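Local structure of cysteine desulfurase (Fervidobacterium islandicum, 6A6E) at residues M105-L110 with F229-G234; N112-S117 with N204-V209. The protein probably catalyses, with pyridoxal phosphate as cofactor, the removal of sulfur from cysteine, leaving alanine, to feed iron-sulfur cluster assembly. All coordinates share one frame; numbering follows the deposited sequence.

Contact 1: residues M105-L110 with F229-G234; sequences MGINFL and FLVFSG. With PLP (pyridoxal-5'-phosphate), chain E.
Leu110 meets Phe229 through both of its methyls. CD2 lies over one face of the ring, 3.8 Å from its centroid and 13° off the normal, a CH-pi contact, while CD1 sits against the root of the ring, 3.7 Å from Phe229 CB. With the ring cut back to an alanine here, Leu110 CD2 is likely to lose the surface it rests on, and a gap would probably open between helix and strand. Two residues further along the strand, Val231 points at the preceding turn of the helix and its two methyls divide the work. CG1, anti to the carbonyl carbon (chi1 -65°), stands 4.0 Å from Gly106 CA; CG2 meets Ile107 CD1 at 3.9 Å, the two side chains crossing at about a right angle. Gly106 has no side chain to hold the strand off, and its CA comes to 6.0 Å from Val231 CA. The strand then runs into the cofactor pocket: Ser233 OG donates to O3P of the pyridoxal phosphate at 2.5 Å and is also hydrogen-bonded to Thr103 OG1, and Thr104 OG1 binds the cofactor too. The axes of 105-110 and 229-233 pass 8.5 Å apart and run roughly antiparallel, at 151°. Strand 229-233 lies between 244-248 and 206-210, whose Leu246 and Ile208 also touch Leu110, and helix 138-147 touches Ile107 through Pro139 and Trp140.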
loop_
_atom_site.group_PDB
_atom_site.type_symbol
_atom_site.label_atom_id
_atom_site.label_comp_id
_atom_site.label_asym_id
_atom_site.label_seq_id
_atom_site.Cartn_x
_atom_site.Cartn_y
_atom_site.Cartn_z
ATOM N N MET A 105 -6.917 5.609 0.398
ATOM C CA MET A 105 -5.890 6.249 1.246
ATOM C C MET A 105 -5.748 7.739 0.928
ATOM O O MET A 105 -5.662 8.574 1.819
ATOM C CB MET A 105 -4.510 5.559 1.122
ATOM C CG MET A 105 -3.347 6.443 1.643
ATOM S SD MET A 105 -1.759 5.598 1.818
ATOM C CE MET A 105 -0.588 6.987 1.956
ATOM N N GLY A 106 -5.656 8.076 -0.348
ATOM C CA GLY A 106 -5.638 9.478 -0.783
ATOM C C GLY A 106 -6.696 10.382 -0.196
ATOM O O GLY A 106 -6.378 11.453 0.290
ATOM N N ILE A 107 -7.944 9.950 -0.192
ATOM C CA ILE A 107 -9.013 10.729 0.393
ATOM C C ILE A 107 -8.800 10.858 1.891
ATOM O O ILE A 107 -8.995 11.935 2.492
ATOM C CB ILE A 107 -10.446 10.193 0.089
ATOM C CG1 ILE A 107 -10.771 10.177 -1.415
ATOM C CG2 ILE A 107 -11.525 11.030 0.783
ATOM C CD1 ILE A 107 -10.930 11.556 -1.993
ATOM N N ASN A 108 -8.463 9.753 2.537
ATOM C CA ASN A 108 -8.223 9.827 3.984
ATOM C C ASN A 108 -7.072 10.799 4.307
ATOM O O ASN A 108 -7.146 11.537 5.298
ATOM C CB ASN A 108 -7.938 8.441 4.576
ATOM C CG ASN A 108 -9.199 7.637 4.808
ATOM O OD1 ASN A 108 -9.800 7.715 5.900
ATOM N ND2 ASN A 108 -9.646 6.882 3.784
ATOM N N PHE A 109 -6.020 10.769 3.485
ATOM C CA PHE A 109 -4.865 11.635 3.612
ATOM C C PHE A 109 -5.367 13.106 3.601
ATOM O O PHE A 109 -5.002 13.929 4.472
ATOM C CB PHE A 109 -3.920 11.297 2.477
ATOM C CG PHE A 109 -2.734 12.203 2.282
ATOM C CD1 PHE A 109 -2.842 13.595 2.221
ATOM C CD2 PHE A 109 -1.508 11.633 1.972
ATOM C CE1 PHE A 109 -1.737 14.404 1.973
ATOM C CE2 PHE A 109 -0.394 12.433 1.711
ATOM C CZ PHE A 109 -0.517 13.828 1.742
ATOM N N LEU A 110 -6.231 13.428 2.654
ATOM C CA LEU A 110 -6.701 14.819 2.514
ATOM C C LEU A 110 -7.535 15.285 3.714
ATOM O O LEU A 110 -7.295 16.372 4.216
ATOM C CB LEU A 110 -7.441 15.006 1.187
ATOM C CG LEU A 110 -6.514 14.887 0.006
ATOM C CD1 LEU A 110 -7.251 14.939 -1.306
ATOM C CD2 LEU A 110 -5.491 16.034 0.038
ATOM N N PHE A 229 -6.642 18.992 -5.856
ATOM C CA PHE A 229 -6.178 17.653 -5.603
ATOM C C PHE A 229 -6.973 16.722 -6.490
ATOM O O PHE A 229 -8.171 16.971 -6.741
ATOM C CB PHE A 229 -6.371 17.231 -4.127
ATOM C CG PHE A 229 -5.629 18.072 -3.151
ATOM C CD1 PHE A 229 -4.288 17.870 -2.928
ATOM C CD2 PHE A 229 -6.263 19.145 -2.546
ATOM C CE1 PHE A 229 -3.586 18.679 -2.098
ATOM C CE2 PHE A 229 -5.562 19.948 -1.671
ATOM C CZ PHE A 229 -4.220 19.726 -1.448
ATOM N N LEU A 230 -6.293 15.658 -6.954
ATOM C CA LEU A 230 -6.926 14.527 -7.627
ATOM C C LEU A 230 -6.317 13.185 -7.113
ATOM O O LEU A 230 -5.105 13.074 -6.943
ATOM C CB LEU A 230 -6.715 14.620 -9.131
ATOM C CG LEU A 230 -7.444 13.589 -10.005
ATOM C CD1 LEU A 230 -8.327 14.247 -11.028
ATOM C CD2 LEU A 230 -6.449 12.716 -10.743
ATOM N N VAL A 231 -7.160 12.165 -6.971
ATOM C CA VAL A 231 -6.721 10.847 -6.563
ATOM C C VAL A 231 -7.191 9.764 -7.547
ATOM O O VAL A 231 -8.284 9.866 -8.088
ATOM C CB VAL A 231 -7.222 10.533 -5.159
ATOM C CG1 VAL A 231 -6.579 11.474 -4.125
ATOM C CG2 VAL A 231 -8.745 10.591 -5.043
ATOM N N PHE A 232 -6.408 8.702 -7.721
ATOM C CA PHE A 232 -6.881 7.541 -8.436
ATOM C C PHE A 232 -6.098 6.281 -8.000
ATOM O O PHE A 232 -5.079 6.399 -7.297
ATOM C CB PHE A 232 -6.829 7.803 -9.982
ATOM C CG PHE A 232 -5.427 7.842 -10.597
ATOM C CD1 PHE A 232 -4.723 9.034 -10.728
ATOM C CD2 PHE A 232 -4.860 6.685 -11.117
ATOM C CE1 PHE A 232 -3.457 9.057 -11.306
ATOM C CE2 PHE A 232 -3.623 6.707 -11.694
ATOM C CZ PHE A 232 -2.919 7.915 -11.814
ATOM N N SER A 233 -6.537 5.107 -8.476
ATOM C CA SER A 233 -5.972 3.828 -8.094
ATOM C C SER A 233 -5.395 3.135 -9.314
ATOM O O SER A 233 -6.044 3.054 -10.400
ATOM C CB SER A 233 -7.045 2.907 -7.496
ATOM O OG SER A 233 -7.646 3.417 -6.305
ATOM N N GLY A 234 -4.201 2.556 -9.112
ATOM C CA GLY A 234 -3.508 1.824 -10.154
ATOM C C GLY A 234 -4.263 0.633 -10.725
ATOM O O GLY A 234 -4.180 0.377 -11.957
HETATM N N1 PLP E . -14.192 6.040 -5.966
HETATM C C2 PLP E . -14.667 5.561 -7.087
HETATM C C2A PLP E . -15.618 6.364 -7.908
HETATM C C3 PLP E . -14.260 4.208 -7.463
HETATM O O3 PLP E . -14.758 3.700 -8.577
HETATM C C4 PLP E . -13.300 3.467 -6.646
HETATM C C4A PLP E . -12.777 2.162 -7.003
HETATM C C5 PLP E . -12.863 4.090 -5.392
HETATM C C6 PLP E . -13.352 5.339 -5.153
HETATM C C5A PLP E . -11.935 3.380 -4.401
HETATM O O4P PLP E . -10.730 2.795 -4.873
HETATM P P PLP E . -9.763 1.789 -4.045
HETATM O O1P PLP E . -9.191 2.519 -2.896
HETATM O O2P PLP E . -10.691 0.647 -3.748
HETATM O O3P PLP E . -8.733 1.508 -5.098
#

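Contact 2: residues N112-S117 with N204-V209; sequences NSLAKS and NATLIV
Leu114 is the one residue of 112-117 that touches 204-209, where the later part of helix 103-116 packs on strand 206-210 in the large sheet of the PLP-dependent aminotransferase fold. The contact is wholly apolar. The methyls of Leu114 part toward two strand residues that both face the helix: CD1 approaches Ile208 CD1 at 4.3 Å, and CD2 comes to 4.5 Å from Thr206 CG2. Ile208 reaches out by an extended chain (chi2 161°), which carries CD1 toward the leucine. With 88 Å² buried and CA atoms of Leu114 and Thr206 9.5 Å apart, this is a light contact; Phe229 of the adjoining strand touches both Thr206 and Ile208.

Polar bonds serve each segment separately. Strand 206-210 is tied by backbone bonds to Val180 on one side and Phe229 on the other. On the helix, Lys116 NZ is hydrogen-bonded to Tyr261 OH and to the carbonyls of Pro258 and Phe259, and Ser113 OG to Glu257 O. Within 112-117, Ser113 O accepts twice from Ser117, from N at 3.0 Å and from OG at 2.7 Å. The two donors reach it from opposite faces of the carbonyl plane, OG lying 38° out of that plane.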
loop_
_atom_site.group_PDB
_atom_site.type_symbol
_atom_site.label_atom_id
_atom_site.label_comp_id
_atom_site.label_asym_id
_atom_site.label_seq_id
_atom_site.Cartn_x
_atom_site.Cartn_y
_atom_site.Cartn_z
ATOM N N ASN A 112 -7.658 14.220 6.841
ATOM C CA ASN A 112 -6.830 14.348 7.995
ATOM C C ASN A 112 -5.811 15.478 7.838
ATOM O O ASN A 112 -5.572 16.238 8.839
ATOM C CB ASN A 112 -6.097 13.046 8.387
ATOM C CG ASN A 112 -7.005 12.002 8.897
ATOM O OD1 ASN A 112 -7.337 11.994 10.091
ATOM N ND2 ASN A 112 -7.429 11.057 7.992
ATOM N N SER A 113 -5.131 15.564 6.695
ATOM C CA SER A 113 -4.148 16.618 6.537
ATOM C C SER A 113 -4.846 18.009 6.496
ATOM O O SER A 113 -4.338 18.951 7.084
ATOM C CB SER A 113 -3.248 16.474 5.311
ATOM O OG SER A 113 -2.443 15.263 5.459
ATOM N N LEU A 114 -5.967 18.151 5.804
ATOM C CA LEU A 114 -6.645 19.482 5.820
ATOM C C LEU A 114 -7.013 19.928 7.256
ATOM O O LEU A 114 -6.848 21.106 7.592
ATOM C CB LEU A 114 -7.799 19.545 4.865
ATOM C CG LEU A 114 -7.366 19.421 3.394
ATOM C CD1 LEU A 114 -8.548 18.999 2.572
ATOM C CD2 LEU A 114 -6.689 20.607 2.748
ATOM N N ALA A 115 -7.462 19.015 8.095
ATOM C CA ALA A 115 -7.843 19.360 9.462
ATOM C C ALA A 115 -6.622 19.686 10.348
ATOM O O ALA A 115 -6.625 20.633 11.134
ATOM C CB ALA A 115 -8.633 18.230 10.088
ATOM N N LYS A 116 -5.544 18.933 10.182
ATOM C CA LYS A 116 -4.357 19.166 10.981
ATOM C C LYS A 116 -3.619 20.393 10.574
ATOM O O LYS A 116 -2.853 20.906 11.346
ATOM C CB LYS A 116 -3.365 17.966 10.903
ATOM C CG LYS A 116 -3.815 16.677 11.616
ATOM C CD LYS A 116 -2.621 15.681 11.809
ATOM C CE LYS A 116 -2.138 14.976 10.503
ATOM N NZ LYS A 116 -1.147 13.782 10.596
ATOM N N SER A 117 -3.753 20.788 9.323
ATOM C CA SER A 117 -3.101 21.953 8.841
ATOM C C SER A 117 -3.876 23.243 9.222
ATOM O O SER A 117 -3.464 24.320 8.832
ATOM C CB SER A 117 -2.994 21.918 7.321
ATOM O OG SER A 117 -2.376 20.723 6.824
ATOM N N ASN A 204 -13.648 29.633 -4.534
ATOM C CA ASN A 204 -12.812 29.698 -3.345
ATOM C C ASN A 204 -12.606 28.396 -2.599
ATOM O O ASN A 204 -11.924 28.408 -1.580
ATOM C CB ASN A 204 -13.439 30.601 -2.312
ATOM C CG ASN A 204 -13.270 32.018 -2.651
ATOM O OD1 ASN A 204 -12.158 32.471 -2.765
ATOM N ND2 ASN A 204 -14.379 32.720 -2.889
ATOM N N ALA A 205 -13.202 27.297 -3.053
ATOM C CA ALA A 205 -13.097 26.036 -2.299
ATOM C C ALA A 205 -11.793 25.337 -2.629
ATOM O O ALA A 205 -11.204 25.578 -3.682
ATOM C CB ALA A 205 -14.293 25.143 -2.546
ATOM N N THR A 206 -11.291 24.554 -1.695
ATOM C CA THR A 206 -10.291 23.504 -2.021
ATOM C C THR A 206 -11.081 22.445 -2.723
ATOM O O THR A 206 -11.981 21.810 -2.126
ATOM C CB THR A 206 -9.632 22.921 -0.763
ATOM O OG1 THR A 206 -8.843 23.932 -0.169
ATOM C CG2 THR A 206 -8.672 21.760 -1.085
ATOM N N LEU A 207 -10.771 22.262 -3.990
ATOM C CA LEU A 207 -11.440 21.268 -4.823
ATOM C C LEU A 207 -10.636 19.931 -5.015
ATOM O O LEU A 207 -9.546 19.886 -5.640
ATOM C CB LEU A 207 -11.814 21.878 -6.172
ATOM C CG LEU A 207 -12.471 20.960 -7.211
ATOM C CD1 LEU A 207 -13.794 20.345 -6.788
ATOM C CD2 LEU A 207 -12.655 21.760 -8.484
ATOM N N ILE A 208 -11.266 18.846 -4.549
ATOM C CA ILE A 208 -10.773 17.493 -4.688
ATOM C C ILE A 208 -11.650 16.710 -5.663
ATOM O O ILE A 208 -12.910 16.707 -5.570
ATOM C CB ILE A 208 -10.809 16.773 -3.309
ATOM C CG1 ILE A 208 -10.041 17.578 -2.294
ATOM C CG2 ILE A 208 -10.282 15.318 -3.450
ATOM C CD1 ILE A 208 -10.384 17.236 -0.866
ATOM N N VAL A 209 -10.996 15.989 -6.573
ATOM C CA VAL A 209 -11.697 15.093 -7.443
ATOM C C VAL A 209 -11.257 13.662 -7.193
ATOM O O VAL A 209 -10.067 13.374 -7.185
ATOM C CB VAL A 209 -11.475 15.497 -8.923
ATOM C CG1 VAL A 209 -11.972 14.447 -9.860
ATOM C CG2 VAL A 209 -12.205 16.815 -9.221
#

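Both contacts set helix 103-116 on the same sheet, using the neighbouring strands 229-233 and 206-210, and contact 2 is nested along the chain within the loop that contact 1 closes. The centre of contact 1 lies about 10 Å from the centre of the chain, and it buries 218 Å²; that of contact 2 lies about 20 Å out, and it buries less than half as much and includes the partly exposed Thr206. Both are apolar, but contact 1 adds an aromatic face and a close backbone approach at Gly106, and its strand goes on to Ser233 at the cofactor phosphate, whereas contact 2 has aliphatic methyls only. They join directly: Phe229 CE2 packs 3.6 Å from Thr206 CG2, and Leu110 CD1 lies 3.7 Å from Ile208 CG2.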